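Long-range contacts in selenium-binding protein (Sulfolobus tokodaii, PDB 2ECE), which is of unknown function but belongs to the selenium-binding protein family of beta propellers and may therefore bind selenium: residues A[147-152]-A[166-171]; A[267-272]-A[283-288]; A[342-347]-A[359-364]. All coordinates share one frame; numbering follows the deposited sequence.

Contact 1: A[147-152]-A[166-171]; sequences PDAIYI and ILMLDH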
loop_
_atom_site.group_PDB
_atom_site.type_symbol
_atom_site.label_atom_id
_atom_site.label_comp_id
_atom_site.label_asym_id
_atom_site.label_seq_id
_atom_site.Cartn_x
_atom_site.Cartn_y
_atom_site.Cartn_z
ATOM N N PRO A 147 -12.517 -10.701 9.290
ATOM C CA PRO A 147 -13.851 -11.114 9.736
ATOM C C PRO A 147 -13.989 -10.969 11.248
ATOM O O PRO A 147 -15.024 -10.545 11.763
ATOM C CB PRO A 147 -13.915 -12.591 9.337
ATOM C CG PRO A 147 -12.859 -12.737 8.267
ATOM C CD PRO A 147 -11.759 -11.854 8.777
ATOM N N ASP A 148 -12.911 -11.332 11.933
ATOM C CA ASP A 148 -12.835 -11.345 13.385
ATOM C C ASP A 148 -12.290 -10.099 14.070
ATOM O O ASP A 148 -12.623 -9.841 15.225
ATOM C CB ASP A 148 -12.007 -12.556 13.804
ATOM C CG ASP A 148 -10.613 -12.541 13.200
ATOM O OD1 ASP A 148 -10.417 -11.875 12.158
ATOM O OD2 ASP A 148 -9.716 -13.204 13.757
ATOM N N ALA A 149 -11.449 -9.330 13.385
ATOM C CA ALA A 149 -10.883 -8.126 13.994
ATOM C C ALA A 149 -10.205 -7.243 12.953
ATOM O O ALA A 149 -10.244 -7.537 11.763
ATOM C CB ALA A 149 -9.877 -8.516 15.083
ATOM N N ILE A 150 -9.596 -6.155 13.412
ATOM C CA ILE A 150 -8.887 -5.243 12.526
ATOM C C ILE A 150 -7.410 -5.532 12.759
ATOM O O ILE A 150 -6.952 -5.540 13.900
ATOM C CB ILE A 150 -9.199 -3.771 12.872
ATOM C CG1 ILE A 150 -10.692 -3.496 12.680
ATOM C CG2 ILE A 150 -8.379 -2.844 11.987
ATOM C CD1 ILE A 150 -11.135 -2.186 13.295
ATOM N N TYR A 151 -6.672 -5.783 11.684
ATOM C CA TYR A 151 -5.255 -6.109 11.783
ATOM C C TYR A 151 -4.381 -4.977 11.260
ATOM O O TYR A 151 -4.665 -4.402 10.210
ATOM C CB TYR A 151 -4.948 -7.382 10.979
ATOM C CG TYR A 151 -5.622 -8.641 11.476
ATOM C CD1 TYR A 151 -7.015 -8.755 11.509
ATOM C CD2 TYR A 151 -4.860 -9.739 11.881
ATOM C CE1 TYR A 151 -7.629 -9.938 11.932
ATOM C CE2 TYR A 151 -5.459 -10.920 12.303
ATOM C CZ TYR A 151 -6.843 -11.016 12.326
ATOM O OH TYR A 151 -7.435 -12.191 12.737
ATOM N N ILE A 152 -3.302 -4.683 11.982
ATOM C CA ILE A 152 -2.393 -3.611 11.599
ATOM C C ILE A 152 -0.952 -4.056 11.769
ATOM O O ILE A 152 -0.572 -4.532 12.832
ATOM C CB ILE A 152 -2.612 -2.351 12.474
ATOM C CG1 ILE A 152 -4.092 -1.944 12.438
ATOM C CG2 ILE A 152 -1.731 -1.213 11.975
ATOM C CD1 ILE A 152 -4.439 -0.794 13.356
ATOM N N ILE A 166 2.333 -7.903 13.650
ATOM C CA ILE A 166 0.945 -7.525 13.448
ATOM C C ILE A 166 0.159 -7.492 14.754
ATOM O O ILE A 166 0.217 -8.433 15.551
ATOM C CB ILE A 166 0.257 -8.522 12.484
ATOM C CG1 ILE A 166 1.019 -8.555 11.155
ATOM C CG2 ILE A 166 -1.206 -8.147 12.287
ATOM C CD1 ILE A 166 0.704 -9.770 10.290
ATOM N N LEU A 167 -0.570 -6.404 14.971
ATOM C CA LEU A 167 -1.398 -6.279 16.165
ATOM C C LEU A 167 -2.843 -6.276 15.701
ATOM O O LEU A 167 -3.123 -6.105 14.512
ATOM C CB LEU A 167 -1.101 -4.983 16.924
ATOM C CG LEU A 167 -1.425 -3.667 16.218
ATOM C CD1 LEU A 167 -2.323 -2.816 17.101
ATOM C CD2 LEU A 167 -0.133 -2.935 15.905
ATOM N N MET A 168 -3.759 -6.456 16.645
ATOM C CA MET A 168 -5.177 -6.486 16.330
ATOM C C MET A 168 -5.939 -5.457 17.149
ATOM O O MET A 168 -5.528 -5.101 18.259
ATOM C CB MET A 168 -5.734 -7.879 16.612
ATOM C CG MET A 168 -5.180 -8.965 15.700
ATOM S SD MET A 168 -5.354 -10.592 16.431
ATOM C CE MET A 168 -7.092 -10.940 16.146
ATOM N N LEU A 169 -7.034 -4.966 16.577
ATOM C CA LEU A 169 -7.897 -3.996 17.246
ATOM C C LEU A 169 -9.277 -4.625 17.287
ATOM O O LEU A 169 -9.697 -5.284 16.329
ATOM C CB LEU A 169 -8.020 -2.690 16.462
ATOM C CG LEU A 169 -6.892 -1.696 16.224
ATOM C CD1 LEU A 169 -7.536 -0.432 15.638
ATOM C CD2 LEU A 169 -6.155 -1.369 17.512
ATOM N N ASP A 170 -9.983 -4.404 18.389
ATOM C CA ASP A 170 -11.319 -4.943 18.561
ATOM C C ASP A 170 -12.293 -4.285 17.578
ATOM O O ASP A 170 -12.283 -3.063 17.420
ATOM C CB ASP A 170 -11.778 -4.682 19.989
ATOM C CG ASP A 170 -13.069 -5.367 20.305
ATOM O OD1 ASP A 170 -13.025 -6.529 20.765
ATOM O OD2 ASP A 170 -14.130 -4.748 20.075
ATOM N N HIS A 171 -13.135 -5.093 16.934
ATOM C CA HIS A 171 -14.113 -4.594 15.959
ATOM C C HIS A 171 -15.138 -3.614 16.525
ATOM O O HIS A 171 -15.706 -2.809 15.781
ATOM C CB HIS A 171 -14.901 -5.750 15.339
ATOM C CG HIS A 171 -14.397 -6.190 14.001
ATOM N ND1 HIS A 171 -14.102 -5.304 12.987
ATOM C CD2 HIS A 171 -14.190 -7.427 13.493
ATOM C CE1 HIS A 171 -13.733 -5.978 11.911
ATOM N NE2 HIS A 171 -13.778 -7.269 12.192
HETATM O O HOH W 1 -12.877 -8.141 17.275
#

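Contact 2: A[267-272]-A[283-288]; sequences GFINMV and WLWFYE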
loop_
_atom_site.group_PDB
_atom_site.type_symbol
_atom_site.label_atom_id
_atom_site.label_comp_id
_atom_site.label_asym_id
_atom_site.label_seq_id
_atom_site.Cartn_x
_atom_site.Cartn_y
_atom_site.Cartn_z
ATOM N N GLY A 267 -0.266 -15.196 -5.262
ATOM C CA GLY A 267 -0.284 -13.752 -5.256
ATOM C C GLY A 267 1.097 -13.243 -5.620
ATOM O O GLY A 267 2.015 -14.035 -5.866
ATOM N N PHE A 268 1.252 -11.923 -5.640
ATOM C CA PHE A 268 2.528 -11.305 -5.991
ATOM C C PHE A 268 3.133 -10.467 -4.871
ATOM O O PHE A 268 2.481 -10.175 -3.859
ATOM C CB PHE A 268 2.366 -10.397 -7.216
ATOM C CG PHE A 268 1.856 -11.106 -8.441
ATOM C CD1 PHE A 268 0.491 -11.308 -8.632
ATOM C CD2 PHE A 268 2.749 -11.572 -9.410
ATOM C CE1 PHE A 268 0.017 -11.965 -9.774
ATOM C CE2 PHE A 268 2.288 -12.230 -10.557
ATOM C CZ PHE A 268 0.918 -12.427 -10.738
ATOM N N ILE A 269 4.397 -10.102 -5.072
ATOM C CA ILE A 269 5.132 -9.244 -4.151
ATOM C C ILE A 269 6.285 -8.616 -4.920
ATOM O O ILE A 269 6.876 -9.245 -5.808
ATOM C CB ILE A 269 5.701 -10.001 -2.925
ATOM C CG1 ILE A 269 6.343 -8.991 -1.963
ATOM C CG2 ILE A 269 6.741 -11.019 -3.357
ATOM C CD1 ILE A 269 6.803 -9.586 -0.636
ATOM N N ASN A 270 6.586 -7.367 -4.592
ATOM C CA ASN A 270 7.669 -6.657 -5.244
ATOM C C ASN A 270 8.927 -6.602 -4.380
ATOM O O ASN A 270 8.856 -6.404 -3.160
ATOM C CB ASN A 270 7.224 -5.231 -5.597
ATOM C CG ASN A 270 6.783 -4.421 -4.372
ATOM O OD1 ASN A 270 5.939 -4.860 -3.588
ATOM N ND2 ASN A 270 7.344 -3.229 -4.219
ATOM N N MET A 271 10.069 -6.827 -5.021
ATOM C CA MET A 271 11.369 -6.734 -4.373
ATOM C C MET A 271 11.882 -5.448 -4.989
ATOM O O MET A 271 12.098 -5.382 -6.198
ATOM C CB MET A 271 12.276 -7.905 -4.760
ATOM C CG MET A 271 11.955 -9.209 -4.057
ATOM S SD MET A 271 11.726 -9.034 -2.256
ATOM C CE MET A 271 13.329 -8.453 -1.737
ATOM N N VAL A 272 12.061 -4.422 -4.163
ATOM C CA VAL A 272 12.484 -3.112 -4.653
ATOM C C VAL A 272 13.840 -2.984 -5.344
ATOM O O VAL A 272 13.932 -2.384 -6.416
ATOM C CB VAL A 272 12.428 -2.054 -3.521
ATOM C CG1 VAL A 272 12.834 -0.686 -4.065
ATOM C CG2 VAL A 272 11.018 -1.990 -2.939
ATOM N N TRP A 283 7.692 -11.113 -7.769
ATOM C CA TRP A 283 7.703 -12.537 -7.510
ATOM C C TRP A 283 6.308 -13.089 -7.294
ATOM O O TRP A 283 5.468 -12.449 -6.664
ATOM C CB TRP A 283 8.568 -12.836 -6.287
ATOM C CG TRP A 283 10.026 -12.559 -6.494
ATOM C CD1 TRP A 283 10.618 -11.342 -6.688
ATOM C CD2 TRP A 283 11.080 -13.527 -6.516
ATOM N NE1 TRP A 283 11.979 -11.494 -6.827
ATOM C CE2 TRP A 283 12.288 -12.824 -6.727
ATOM C CE3 TRP A 283 11.121 -14.920 -6.380
ATOM C CZ2 TRP A 283 13.529 -13.472 -6.803
ATOM C CZ3 TRP A 283 12.361 -15.566 -6.457
ATOM C CH2 TRP A 283 13.543 -14.839 -6.667
ATOM N N LEU A 284 6.077 -14.283 -7.830
ATOM C CA LEU A 284 4.798 -14.965 -7.694
ATOM C C LEU A 284 4.948 -16.056 -6.644
ATOM O O LEU A 284 5.755 -16.970 -6.810
ATOM C CB LEU A 284 4.393 -15.608 -9.028
ATOM C CG LEU A 284 3.149 -16.504 -9.064
ATOM C CD1 LEU A 284 1.911 -15.667 -8.804
ATOM C CD2 LEU A 284 3.041 -17.194 -10.428
ATOM N N TRP A 285 4.202 -15.948 -5.550
ATOM C CA TRP A 285 4.247 -16.980 -4.522
ATOM C C TRP A 285 2.992 -17.809 -4.760
ATOM O O TRP A 285 1.933 -17.258 -5.058
ATOM C CB TRP A 285 4.256 -16.374 -3.107
ATOM C CG TRP A 285 3.304 -15.222 -2.865
ATOM C CD1 TRP A 285 3.546 -13.892 -3.092
ATOM C CD2 TRP A 285 1.990 -15.297 -2.298
ATOM N NE1 TRP A 285 2.470 -13.138 -2.693
ATOM C CE2 TRP A 285 1.501 -13.973 -2.201
ATOM C CE3 TRP A 285 1.182 -16.352 -1.857
ATOM C CZ2 TRP A 285 0.234 -13.676 -1.682
ATOM C CZ3 TRP A 285 -0.079 -16.058 -1.341
ATOM C CH2 TRP A 285 -0.539 -14.726 -1.257
ATOM N N PHE A 286 3.115 -19.128 -4.648
ATOM C CA PHE A 286 1.985 -20.019 -4.896
ATOM C C PHE A 286 2.134 -21.362 -4.184
ATOM O O PHE A 286 3.252 -21.808 -3.911
ATOM C CB PHE A 286 1.848 -20.241 -6.407
ATOM C CG PHE A 286 3.076 -20.835 -7.050
ATOM C CD1 PHE A 286 3.162 -22.204 -7.285
ATOM C CD2 PHE A 286 4.156 -20.027 -7.403
ATOM C CE1 PHE A 286 4.303 -22.766 -7.861
ATOM C CE2 PHE A 286 5.305 -20.577 -7.978
ATOM C CZ PHE A 286 5.377 -21.953 -8.207
ATOM N N TYR A 287 1.007 -22.003 -3.882
ATOM C CA TYR A 287 1.027 -23.302 -3.211
ATOM C C TYR A 287 0.809 -24.401 -4.243
ATOM O O TYR A 287 -0.152 -24.367 -5.005
ATOM C CB TYR A 287 -0.058 -23.370 -2.134
ATOM C CG TYR A 287 0.006 -24.615 -1.277
ATOM C CD1 TYR A 287 -0.774 -25.737 -1.574
ATOM C CD2 TYR A 287 0.846 -24.674 -0.166
ATOM C CE1 TYR A 287 -0.719 -26.885 -0.777
ATOM C CE2 TYR A 287 0.908 -25.814 0.633
ATOM C CZ TYR A 287 0.122 -26.914 0.323
ATOM O OH TYR A 287 0.170 -28.035 1.122
ATOM N N GLU A 288 1.700 -25.384 -4.249
ATOM C CA GLU A 288 1.628 -26.466 -5.221
ATOM C C GLU A 288 2.426 -27.667 -4.720
ATOM O O GLU A 288 3.432 -27.506 -4.031
ATOM C CB GLU A 288 2.211 -25.961 -6.541
ATOM C CG GLU A 288 2.005 -26.836 -7.754
ATOM C CD GLU A 288 2.490 -26.145 -9.011
ATOM O OE1 GLU A 288 3.603 -26.463 -9.484
ATOM O OE2 GLU A 288 1.760 -25.262 -9.513
#

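Contact 3: A[342-347]-A[359-364]; sequences IGEVRQ and TGKVKL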
loop_
_atom_site.group_PDB
_atom_site.type_symbol
_atom_site.label_atom_id
_atom_site.label_comp_id
_atom_site.label_asym_id
_atom_site.label_seq_id
_atom_site.Cartn_x
_atom_site.Cartn_y
_atom_site.Cartn_z
ATOM N N ILE A 342 12.405 5.416 -11.976
ATOM C CA ILE A 342 12.349 5.795 -13.379
ATOM C C ILE A 342 11.192 6.743 -13.715
ATOM O O ILE A 342 11.366 7.686 -14.493
ATOM C CB ILE A 342 12.294 4.529 -14.260
ATOM C CG1 ILE A 342 13.686 3.891 -14.288
ATOM C CG2 ILE A 342 11.792 4.874 -15.662
ATOM C CD1 ILE A 342 13.712 2.475 -14.785
ATOM N N GLY A 343 10.019 6.500 -13.128
ATOM C CA GLY A 343 8.870 7.356 -13.376
ATOM C C GLY A 343 7.797 6.756 -14.271
ATOM O O GLY A 343 7.438 7.336 -15.299
ATOM N N GLU A 344 7.261 5.603 -13.879
ATOM C CA GLU A 344 6.235 4.954 -14.688
ATOM C C GLU A 344 5.207 4.170 -13.875
ATOM O O GLU A 344 5.403 3.879 -12.692
ATOM C CB GLU A 344 6.872 3.959 -15.672
ATOM C CG GLU A 344 7.945 4.499 -16.616
ATOM C CD GLU A 344 8.584 3.389 -17.456
ATOM O OE1 GLU A 344 8.230 2.206 -17.254
ATOM O OE2 GLU A 344 9.442 3.692 -18.311
ATOM N N VAL A 345 4.104 3.853 -14.540
ATOM C CA VAL A 345 3.063 3.006 -13.991
ATOM C C VAL A 345 2.904 2.052 -15.162
ATOM O O VAL A 345 2.756 2.494 -16.308
ATOM C CB VAL A 345 1.712 3.720 -13.759
ATOM C CG1 VAL A 345 0.672 2.688 -13.343
ATOM C CG2 VAL A 345 1.837 4.774 -12.666
ATOM N N ARG A 346 2.980 0.755 -14.888
ATOM C CA ARG A 346 2.845 -0.253 -15.926
ATOM C C ARG A 346 1.660 -1.161 -15.634
ATOM O O ARG A 346 1.223 -1.291 -14.483
ATOM C CB ARG A 346 4.111 -1.109 -16.011
ATOM C CG ARG A 346 5.369 -0.345 -16.375
ATOM C CD ARG A 346 6.545 -1.296 -16.530
ATOM N NE ARG A 346 7.758 -0.601 -16.947
ATOM C CZ ARG A 346 8.860 -1.208 -17.374
ATOM N NH1 ARG A 346 8.913 -2.531 -17.442
ATOM N NH2 ARG A 346 9.909 -0.487 -17.738
ATOM N N GLN A 347 1.149 -1.785 -16.690
ATOM C CA GLN A 347 0.038 -2.715 -16.595
ATOM C C GLN A 347 0.506 -4.030 -17.205
ATOM O O GLN A 347 0.920 -4.069 -18.362
ATOM C CB GLN A 347 -1.172 -2.199 -17.378
ATOM C CG GLN A 347 -2.309 -3.209 -17.476
ATOM C CD GLN A 347 -3.332 -2.843 -18.536
ATOM O OE1 GLN A 347 -4.501 -2.585 -18.233
ATOM N NE2 GLN A 347 -2.896 -2.815 -19.786
ATOM N N THR A 359 1.258 -4.751 -21.080
ATOM C CA THR A 359 0.230 -4.279 -22.005
ATOM C C THR A 359 -0.062 -2.789 -21.882
ATOM O O THR A 359 -0.932 -2.264 -22.579
ATOM C CB THR A 359 -1.097 -5.047 -21.812
ATOM O OG1 THR A 359 -1.518 -4.941 -20.446
ATOM C CG2 THR A 359 -0.930 -6.519 -22.186
ATOM N N GLY A 360 0.659 -2.106 -21.001
ATOM C CA GLY A 360 0.432 -0.682 -20.826
ATOM C C GLY A 360 1.526 -0.008 -20.019
ATOM O O GLY A 360 2.028 -0.579 -19.049
ATOM N N LYS A 361 1.890 1.211 -20.413
ATOM C CA LYS A 361 2.939 1.965 -19.729
ATOM C C LYS A 361 2.781 3.473 -19.920
ATOM O O LYS A 361 2.660 3.951 -21.048
ATOM C CB LYS A 361 4.313 1.542 -20.256
ATOM C CG LYS A 361 5.474 2.342 -19.675
ATOM C CD LYS A 361 6.766 2.173 -20.472
ATOM C CE LYS A 361 7.264 0.738 -20.496
ATOM N NZ LYS A 361 8.543 0.628 -21.248
ATOM N N VAL A 362 2.769 4.220 -18.820
ATOM C CA VAL A 362 2.674 5.671 -18.899
ATOM C C VAL A 362 3.851 6.269 -18.134
ATOM O O VAL A 362 4.388 5.644 -17.215
ATOM C CB VAL A 362 1.345 6.211 -18.306
ATOM C CG1 VAL A 362 0.171 5.718 -19.134
ATOM C CG2 VAL A 362 1.205 5.785 -16.852
ATOM N N LYS A 363 4.265 7.468 -18.530
ATOM C CA LYS A 363 5.384 8.144 -17.881
ATOM C C LYS A 363 4.890 9.324 -17.059
ATOM O O LYS A 363 4.146 10.167 -17.552
ATOM C CB LYS A 363 6.390 8.648 -18.923
ATOM C CG LYS A 363 6.875 7.603 -19.909
ATOM C CD LYS A 363 7.874 8.222 -20.877
ATOM C CE LYS A 363 8.017 7.399 -22.140
ATOM N NZ LYS A 363 8.447 6.007 -21.847
ATOM N N LEU A 364 5.316 9.379 -15.803
ATOM C CA LEU A 364 4.923 10.451 -14.899
ATOM C C LEU A 364 6.117 10.776 -14.006
ATOM O O LEU A 364 6.630 9.896 -13.309
ATOM C CB LEU A 364 3.738 10.005 -14.034
ATOM C CG LEU A 364 2.398 9.682 -14.702
ATOM C CD1 LEU A 364 1.511 8.911 -13.725
ATOM C CD2 LEU A 364 1.713 10.975 -15.150
HETATM O O HOH W 2 10.717 2.118 -19.881
#

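Contact 1: A[147-152]-A[166-171]
Ile150 and Leu169 pair across an antiparallel beta hairpin, made of the two middle strands of a four-stranded blade in a beta propeller. The backbone ladder comes first: Ile150 and Leu169 exchange two hydrogen bonds, and Ile152 and Leu167 exchange two more, with Tyr151 and Met168 as the non-hydrogen-bonded pair between them.

Apolar contacts occupy the face bearing Ile150, Ile152, Leu167 and Leu169. Ile152 CD1 reaches diagonally across to Leu169 CD1, one pair along on the same face, at 3.9 Å, and this layer packs on Val143 of strand 140-145 and on Ile99 of strand 97-101.

The other face carries Tyr151 beside Met168. Met168 points the same way as Tyr151, and its CG sits over one face of the ring, 4.0 Å from the centroid. A bend at chi3 (78°) carries the methyl toward the hydroxyl end of the ring, where Met168 CE touches Tyr151 OH at 3.6 Å, while SD stands obliquely to the ring in a Met-aromatic contact. Ile166 CG2 meets the ring edge, and Trp180 and Trp195 add edge-to-face contacts.

Polar contacts gather at the end of the pairing. Tyr151 OH donates to Asp148 OD2 (2.7 Å) on its syn side. The His171 ring lies with one face against the backbone of Ala149, its NE2 bonded to Gly146 O. One water donates to Asp148 O at 2.7 Å and accepts from His171 N at 3.1 Å.

Contact 2: A[267-272]-A[283-288]
The indole of Trp285 lies flat against the backbone of Gly267: Gly267 N sits over one face, and Gly267 CA makes a CH-pi contact 3.8 Å from the centroid of the six-membered ring. At the indole edge are Phe268 O and Ile269 CG2. The side chain folds over its partner strand because CG stands between the backbone N and the carbonyl carbon (chi1 43°). On the other face of the sheet, Leu284 CD1 rests over one face of the Phe268 ring, 4.0 Å from its centroid. Met271 CG meets the Trp283 indole obliquely, 3.6 Å from Trp283 CD1, and Trp283 NE1 is bonded to Ser281 OG.

Between these two layers runs an antiparallel ladder. Gly267 and Trp285 exchange two backbone bonds; Trp283 N donates to Ile269 O at 2.8 Å, whereas the return bond is weak. Trp285 NE1 adds a bond to Phe268 O (3.2 Å), from 70° out of the carbonyl plane.

Trp285 thus grips the neighbouring strand by backbone N-H, backbone O and indole N-H. The absence of a side chain at Gly267 lets the ring lie directly on the main chain, and the NE1 bond probably helps fix its rotation, although it is not directed at a lone pair.

Contact 3: A[342-347]-A[359-364]
Val345 and Val362 form an antiparallel hydrogen-bonded pair, flanked by the non-hydrogen-bonded pairs Glu344-Lys363 and Arg346-Lys361, and the short strand axes run 171° apart. This is the outer hairpin of a four-stranded propeller blade, strand 357-363 being its edge. The pairing is irregular at one end: Thr359 and Gly360 both face Gln347 in a classic beta bulge, so Gln347 O receives Thr359 N at 2.8 Å and, more weakly, Gly360 N. On the other flank of strand 344-349, toward strand 334-339, Gly343 and Glu344 both face Leu339 in a G1 bulge; across the hairpin, Gly343 O accepts from Leu364 N, which lies above the carbonyl plane.

On one face Val345 CB packs against Val362 CG2 at 3.8 Å. Both valines also touch Leu421 of strand 417-423, joining this blade to the next sheet along the chain.

The other face carries charged side chains. Arg346, extended from CG to NE, turns the side of its guanidinium to Glu344 and grips OE1 with two nitrogens, NE at 2.9 Å and NH2 at 3.2 Å. Both bonds lie in the guanidinium plane, which restrains its rotation. Arg346 NH1 bonds Tyr348 OH.

Lys361 runs alongside Arg346, and its CE lies over one face of the guanidinium, 3.8 Å from NE. Its CD reaches Glu344 OE1 at 3.5 Å, but with the chain bent at chi3 (-62°), Lys361 NZ stays beyond salt-bridge distance of Glu344 OE1. The positive charges around Glu344 would probably favour its carboxylate form, and that negative charge would in turn offset the closeness of Arg346 and Lys361. His369 NE2 bonds Glu344 OE2, and a water donates to that same oxygen at 2.6 Å while accepting from Lys361 NZ at 3.0 Å.

Followed from the N terminus, the three hairpins come strictly in series: none nests within another and none crosses. Contact 1 closes the excursion between residues 152 and 166 and joins the two middle strands of its sheet. Contact 2 closes the shorter connection from 272 to 283 and joins strands 266-274 and 280-288 of another sheet, and contact 3 closes the one from 347 to 359 at the outer side of its blade. Each therefore ties strands within a different sheet of the propeller. Contacts 1 and 3 lie on opposite sides of the chain's centre, their own centres 35 Å apart. Contact 2 is nearer to each of them than they are to one another, with its nearest atoms about 13 Å from contact 1 and about 10 Å from contact 3.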